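Local structure of Glucanase/chitosanase (Paenibacillus fukuinensis, 4ZZ5) at residues W49-L54 against S85-W90; Y75-S80 against V116-T121. The protein binds chitosan through this CBM32 carbohydrate-binding module, one piece of a longer chitosanase/glucanase that probably hydrolyses glycosidic bonds in polysaccharides. One frame throughout, in Å; residues are numbered along the deposited sequence. Where two conformers were deposited one is given.

Contact 1: residues W49-L54 against S85-W90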
loop_
_atom_site.group_PDB
_atom_site.type_symbol
_atom_site.label_atom_id
_atom_site.label_comp_id
_atom_site.label_asym_id
_atom_site.label_seq_id
_atom_site.Cartn_x
_atom_site.Cartn_y
_atom_site.Cartn_z
ATOM N N TRP A 49 -4.577 -2.149 -5.931
ATOM C CA TRP A 49 -3.492 -1.307 -5.462
ATOM C C TRP A 49 -3.964 -0.153 -4.667
ATOM O O TRP A 49 -5.107 0.308 -4.772
ATOM C CB TRP A 49 -2.589 -0.904 -6.644
ATOM C CG TRP A 49 -3.280 -0.196 -7.770
ATOM C CD1 TRP A 49 -3.566 -0.750 -8.962
ATOM C CD2 TRP A 49 -3.733 1.203 -7.830
ATOM N NE1 TRP A 49 -4.213 0.200 -9.754
ATOM C CE2 TRP A 49 -4.352 1.345 -9.081
ATOM C CE3 TRP A 49 -3.677 2.251 -6.950
ATOM C CZ2 TRP A 49 -4.932 2.600 -9.442
ATOM C CZ3 TRP A 49 -4.276 3.483 -7.332
ATOM C CH2 TRP A 49 -4.871 3.594 -8.564
ATOM N N ILE A 50 -3.024 0.353 -3.846
ATOM C CA ILE A 50 -3.213 1.582 -3.114
ATOM C C ILE A 50 -1.905 2.340 -3.207
ATOM O O ILE A 50 -0.825 1.730 -3.007
ATOM C CB ILE A 50 -3.608 1.338 -1.637
ATOM C CG1 ILE A 50 -3.645 2.627 -0.851
ATOM C CG2 ILE A 50 -2.727 0.332 -0.927
ATOM C CD1 ILE A 50 -4.395 2.478 0.454
ATOM N N TYR A 51 -1.940 3.625 -3.487
ATOM C CA TYR A 51 -0.709 4.448 -3.408
ATOM C C TYR A 51 -0.907 5.613 -2.514
ATOM O O TYR A 51 -2.065 6.119 -2.307
ATOM C CB TYR A 51 -0.145 4.835 -4.780
ATOM C CG TYR A 51 -0.874 5.827 -5.632
ATOM C CD1 TYR A 51 -0.862 7.168 -5.265
ATOM C CD2 TYR A 51 -1.438 5.460 -6.800
ATOM C CE1 TYR A 51 -1.536 8.081 -6.185
ATOM C CE2 TYR A 51 -2.064 6.348 -7.659
ATOM C CZ TYR A 51 -2.094 7.632 -7.272
ATOM O OH TYR A 51 -2.749 8.568 -8.133
ATOM N N ILE A 52 0.187 6.106 -1.985
ATOM C CA ILE A 52 0.295 7.276 -1.112
ATOM C C ILE A 52 1.104 8.320 -1.799
ATOM O O ILE A 52 2.196 7.997 -2.355
ATOM C CB ILE A 52 0.970 6.910 0.157
ATOM C CG1 ILE A 52 0.279 5.723 0.864
ATOM C CG2 ILE A 52 1.101 8.138 1.074
ATOM C CD1 ILE A 52 1.125 5.064 1.928
ATOM N N ASN A 53 0.635 9.544 -1.889
ATOM C CA ASN A 53 1.423 10.702 -2.296
ATOM C C ASN A 53 2.122 11.265 -1.139
ATOM O O ASN A 53 1.508 11.850 -0.216
ATOM C CB ASN A 53 0.440 11.717 -2.891
ATOM C CG ASN A 53 1.205 12.906 -3.485
ATOM O OD1 ASN A 53 2.401 13.105 -3.206
ATOM N ND2 ASN A 53 0.543 13.645 -4.353
ATOM N N LEU A 54 3.464 11.057 -0.982
ATOM C CA LEU A 54 4.186 11.560 0.138
ATOM C C LEU A 54 4.331 13.121 0.170
ATOM O O LEU A 54 4.698 13.623 1.289
ATOM C CB LEU A 54 5.613 10.924 0.126
ATOM C CG LEU A 54 5.633 9.420 0.274
ATOM C CD1 LEU A 54 7.137 9.032 0.163
ATOM C CD2 LEU A 54 5.008 8.896 1.487
ATOM N N SER A 85 0.458 15.094 -9.313
ATOM C CA SER A 85 -0.327 14.284 -8.374
ATOM C C SER A 85 -0.946 13.017 -8.884
ATOM O O SER A 85 -1.770 12.346 -8.223
ATOM C CB SER A 85 -1.489 15.096 -7.741
ATOM O OG SER A 85 -0.888 16.169 -7.003
ATOM N N THR A 86 -0.530 12.660 -10.130
ATOM C CA THR A 86 -1.061 11.555 -10.844
ATOM C C THR A 86 0.071 10.685 -11.391
ATOM O O THR A 86 0.318 10.617 -12.581
ATOM C CB THR A 86 -1.971 11.989 -12.021
ATOM O OG1 THR A 86 -2.993 12.850 -11.430
ATOM C CG2 THR A 86 -2.612 10.789 -12.728
ATOM N N PRO A 87 0.671 9.836 -10.568
ATOM C CA PRO A 87 1.793 9.044 -11.010
ATOM C C PRO A 87 1.447 8.017 -12.002
ATOM O O PRO A 87 0.318 7.421 -11.870
ATOM C CB PRO A 87 2.234 8.371 -9.697
ATOM C CG PRO A 87 0.966 8.315 -8.855
ATOM C CD PRO A 87 0.279 9.608 -9.190
ATOM N N THR A 88 2.337 7.775 -12.927
ATOM C CA THR A 88 2.094 6.739 -13.961
ATOM C C THR A 88 3.306 5.772 -14.140
ATOM O O THR A 88 3.038 4.692 -14.637
ATOM C CB THR A 88 1.878 7.355 -15.392
ATOM O OG1 THR A 88 2.961 8.201 -15.683
ATOM C CG2 THR A 88 0.536 8.174 -15.435
ATOM N N ASN A 89 4.471 6.113 -13.638
ATOM C CA ASN A 89 5.658 5.299 -13.815
ATOM C C ASN A 89 6.045 4.730 -12.455
ATOM O O ASN A 89 6.399 5.485 -11.568
ATOM C CB ASN A 89 6.774 6.204 -14.330
ATOM C CG ASN A 89 6.412 6.790 -15.677
ATOM O OD1 ASN A 89 6.292 6.045 -16.634
ATOM N ND2 ASN A 89 6.229 8.138 -15.739
ATOM N N TRP A 90 5.979 3.422 -12.356
ATOM C CA TRP A 90 6.245 2.717 -11.104
ATOM C C TRP A 90 7.467 1.836 -11.221
ATOM O O TRP A 90 7.690 1.224 -12.307
ATOM C CB TRP A 90 5.043 1.839 -10.723
ATOM C CG TRP A 90 3.792 2.650 -10.437
ATOM C CD1 TRP A 90 2.721 2.736 -11.271
ATOM C CD2 TRP A 90 3.548 3.407 -9.275
ATOM N NE1 TRP A 90 1.821 3.583 -10.641
ATOM C CE2 TRP A 90 2.273 4.006 -9.457
ATOM C CE3 TRP A 90 4.247 3.669 -8.121
ATOM C CZ2 TRP A 90 1.768 4.864 -8.481
ATOM C CZ3 TRP A 90 3.731 4.497 -7.193
ATOM C CH2 TRP A 90 2.473 5.122 -7.381
HETATM O O HOH W 1 -4.254 10.652 -7.733
HETATM O O HOH W 2 -1.660 11.855 -5.508
#

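Contact 2: residues Y75-S80 against V116-T121. With SO4 (sulfate ion), chain C.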
loop_
_atom_site.group_PDB
_atom_site.type_symbol
_atom_site.label_atom_id
_atom_site.label_comp_id
_atom_site.label_asym_id
_atom_site.label_seq_id
_atom_site.Cartn_x
_atom_site.Cartn_y
_atom_site.Cartn_z
ATOM N N TYR A 75 2.572 -9.701 -3.721
ATOM C CA TYR A 75 2.411 -8.218 -3.965
ATOM C C TYR A 75 3.776 -7.701 -4.128
ATOM O O TYR A 75 4.818 -8.292 -3.808
ATOM C CB TYR A 75 1.699 -7.557 -2.756
ATOM C CG TYR A 75 2.448 -7.631 -1.449
ATOM C CD1 TYR A 75 3.336 -6.632 -1.074
ATOM C CD2 TYR A 75 2.209 -8.683 -0.556
ATOM C CE1 TYR A 75 4.020 -6.698 0.142
ATOM C CE2 TYR A 75 2.867 -8.741 0.670
ATOM C CZ TYR A 75 3.780 -7.756 0.950
ATOM O OH TYR A 75 4.485 -7.793 2.214
ATOM N N SER A 76 3.778 -6.466 -4.620
ATOM C CA SER A 76 4.998 -5.662 -4.698
ATOM C C SER A 76 4.836 -4.334 -4.016
ATOM O O SER A 76 3.691 -3.801 -3.893
ATOM C CB SER A 76 5.440 -5.472 -6.061
ATOM O OG SER A 76 4.477 -4.833 -6.825
ATOM N N ILE A 77 5.909 -3.764 -3.512
ATOM C CA ILE A 77 6.032 -2.372 -3.121
ATOM C C ILE A 77 6.742 -1.665 -4.224
ATOM O O ILE A 77 7.778 -2.125 -4.724
ATOM C CB ILE A 77 6.793 -2.205 -1.828
ATOM C CG1 ILE A 77 6.222 -3.007 -0.689
ATOM C CG2 ILE A 77 6.872 -0.755 -1.455
ATOM C CD1 ILE A 77 4.826 -2.734 -0.339
ATOM N N GLN A 78 6.178 -0.537 -4.680
ATOM C CA GLN A 78 6.697 0.206 -5.830
ATOM C C GLN A 78 6.806 1.693 -5.488
ATOM O O GLN A 78 6.019 2.173 -4.629
ATOM C CB GLN A 78 5.765 0.048 -6.999
ATOM C CG GLN A 78 5.386 -1.428 -7.263
ATOM C CD GLN A 78 4.568 -1.568 -8.466
ATOM O OE1 GLN A 78 3.564 -0.869 -8.680
ATOM N NE2 GLN A 78 4.784 -2.629 -9.179
ATOM N N VAL A 79 7.668 2.372 -6.162
ATOM C CA VAL A 79 7.833 3.823 -6.006
ATOM C C VAL A 79 7.682 4.473 -7.314
ATOM O O VAL A 79 7.892 3.956 -8.379
ATOM C CB VAL A 79 9.171 4.199 -5.302
ATOM C CG1 VAL A 79 9.292 3.562 -3.982
ATOM C CG2 VAL A 79 10.389 3.853 -6.190
ATOM N N SER A 80 7.284 5.766 -7.194
ATOM C CA SER A 80 7.298 6.668 -8.376
ATOM C C SER A 80 7.942 7.968 -7.923
ATOM O O SER A 80 7.749 8.437 -6.815
ATOM C CB SER A 80 5.883 6.961 -8.881
ATOM O OG SER A 80 5.893 7.858 -9.975
ATOM N N VAL A 116 4.384 5.911 -3.096
ATOM C CA VAL A 116 4.637 4.540 -2.789
ATOM C C VAL A 116 3.369 3.784 -3.039
ATOM O O VAL A 116 2.278 4.195 -2.535
ATOM C CB VAL A 116 5.099 4.348 -1.377
ATOM C CG1 VAL A 116 5.576 2.918 -1.126
ATOM C CG2 VAL A 116 6.139 5.339 -0.916
ATOM N N ARG A 117 3.410 2.637 -3.701
ATOM C CA ARG A 117 2.231 1.812 -4.087
ATOM C C ARG A 117 2.432 0.401 -3.536
ATOM O O ARG A 117 3.548 -0.177 -3.632
ATOM C CB ARG A 117 2.063 1.792 -5.587
ATOM C CG ARG A 117 0.783 1.110 -6.071
ATOM C CD ARG A 117 0.418 1.435 -7.488
ATOM N NE ARG A 117 1.183 0.667 -8.486
ATOM C CZ ARG A 117 0.774 0.328 -9.688
ATOM N NH1 ARG A 117 -0.404 0.764 -10.137
ATOM N NH2 ARG A 117 1.540 -0.400 -10.481
ATOM N N VAL A 118 1.371 -0.159 -2.969
ATOM C CA VAL A 118 1.220 -1.657 -2.811
ATOM C C VAL A 118 0.459 -2.126 -3.996
ATOM O O VAL A 118 -0.688 -1.661 -4.187
ATOM C CB VAL A 118 0.508 -1.979 -1.499
ATOM C CG1 VAL A 118 0.263 -3.513 -1.421
ATOM C CG2 VAL A 118 1.293 -1.513 -0.282
ATOM N N TYR A 119 1.044 -3.008 -4.773
ATOM C CA TYR A 119 0.404 -3.591 -5.954
ATOM C C TYR A 119 0.234 -5.072 -5.667
ATOM O O TYR A 119 1.207 -5.809 -5.624
ATOM C CB TYR A 119 1.294 -3.290 -7.171
ATOM C CG TYR A 119 0.673 -3.711 -8.454
ATOM C CD1 TYR A 119 -0.314 -2.970 -9.116
ATOM C CD2 TYR A 119 1.070 -4.870 -9.070
ATOM C CE1 TYR A 119 -0.892 -3.378 -10.312
ATOM C CE2 TYR A 119 0.471 -5.269 -10.272
ATOM C CZ TYR A 119 -0.488 -4.546 -10.847
ATOM O OH TYR A 119 -0.997 -5.069 -12.031
ATOM N N ALA A 120 -0.982 -5.456 -5.397
ATOM C CA ALA A 120 -1.325 -6.774 -4.866
ATOM C C ALA A 120 -1.891 -7.627 -5.995
ATOM O O ALA A 120 -2.805 -7.259 -6.734
ATOM C CB ALA A 120 -2.337 -6.631 -3.782
ATOM N N THR A 121 -1.351 -8.825 -6.122
ATOM C CA THR A 121 -1.635 -9.647 -7.347
ATOM C C THR A 121 -2.093 -11.043 -7.022
ATOM O O THR A 121 -2.785 -11.596 -7.945
ATOM C CB THR A 121 -0.398 -9.724 -8.246
ATOM O OG1 THR A 121 0.736 -10.218 -7.551
ATOM C CG2 THR A 121 -0.055 -8.343 -8.796
HETATM S S SO4 C . -0.511 -0.703 -13.752
HETATM O O1 SO4 C . -1.310 0.039 -12.721
HETATM O O2 SO4 C . -1.329 -1.790 -14.349
HETATM O O3 SO4 C . -0.196 0.374 -14.752
HETATM O O4 SO4 C . 0.704 -1.343 -13.153
#

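Contact 1: residues W49-L54 against S85-W90
Aromatic and proline packing, helped by water, lays the 85-90 loop over strand 49-54 at the surface of this CBM32 β-sandwich, the F5/8 type C (discoidin-like) fold. The loop links strands 75-80 and 91-96 and meets the outward side of the five-stranded sheet, while I50 and I52 on the other side of the same strand pack on strand 130-137 of the second sheet. Y51 carries most of the contact. Its CG sits between the backbone N and the carbonyl carbon (chi1 71°), which stands the ring up from the sheet, with P87 and W90 both on one side of its plane, W90 nearer CB. P87 comes from the opposite direction and lays CG over one ring face, 3.8 Å from the centroid of the Y51 ring and 22° off its normal, a CH-pi contact shifted toward the phenol end, where P87 CG lies 3.5 Å from Y51 CZ. W90 crosses the tyrosine at about a right angle as a side chain, but the two ring planes are inclined at 45°, neither stacked nor edge-to-face. The outer rim of the indole does the touching: W90 CH2 is 3.7 Å from Y51 CB. F115, on the neighbouring strand 115-123, touches N53, P87 and W90. Polar links between the segments run through water. One water lies 2.6 Å from Y51 OH and donates to S85 O. A second, at the Y51 ring edge, accepts from N53 ND2, whose OD1 is taken by G55 N, and donates to that same S85 O at 2.8 Å.

Contact 2: residues Y75-S80 against V116-T121
One amide oxygen, Q78 OE1, takes two hydrogen bonds from the side of the R117 guanidinium, whose other edge holds a sulfate, probably from the crystallisation liquor. R117 NE donates to Q78 OE1 at 2.8 Å, and R117 NH2 approaches the same OE1 in the carbonyl plane, on a lone pair, at 2.7 Å. Both bonds are bent at the hydrogen, near 145°, as expected when two neighbouring N-H groups converge on one atom. The side chains lie side by side, with amide and guanidinium planes only 21° apart. R117 leaves the strand with CG anti to the backbone N and then bends at chi3 (80°), turning its head back toward Q78. Beyond it, R117 NH1 reaches sulfate O1 at 2.8 Å in an almost straight bond, and NH2 donates to sulfate O4. Y119 CD1 lies over one guanidinium face, and W49 and W90 make cation-pi contacts with the arginine. Q78 NE2, in turn, hydrogen-bonds to T92 OG1. With an alanine replacing R117, Q78 OE1 would probably lose both these donors, leaving the amide held, among the partners described, from its NE2 side alone, and the sulfate would lose two N-H groups.

Underneath runs a regular antiparallel ladder. S76-Y119 and Q78-R117 are the hydrogen-bonded pairs, each with two N-H to O bonds, such as Y119 N to S76 O at 2.9 Å. The opposite face, with Y75, I77, V116 and V118, is largely apolar: I77 CD1 meets V118 CG2 at 3.7 Å, and these side chains pack on strand 57-67 of the second sheet. One face against a second sheet, the other bearing polar and aromatic groups: this is the antiparallel β-sandwich of the F5/8 type C fold, here a CBM32 module.

From the N terminus the chain lays down strand 49-54, crosses to the second sheet as strand 57-67, and returns as strand 75-80. The 85-90 loop then folds back over 49-54, closing contact 1. After edge strand 91-96 of the same sheet and strand 103-113 of the other, the chain comes home as 116-121, which slots between 49-54 and 75-80 and closes contact 2. The segments therefore alternate, and the two closures cross instead of nesting. They meet through probable backbone bonds, I52 N to V116 O and I50 O to V118 N, and where N89 O meets S80 OG. Together they tie the three middle strands of the five-stranded sheet to the loop covering its outer side.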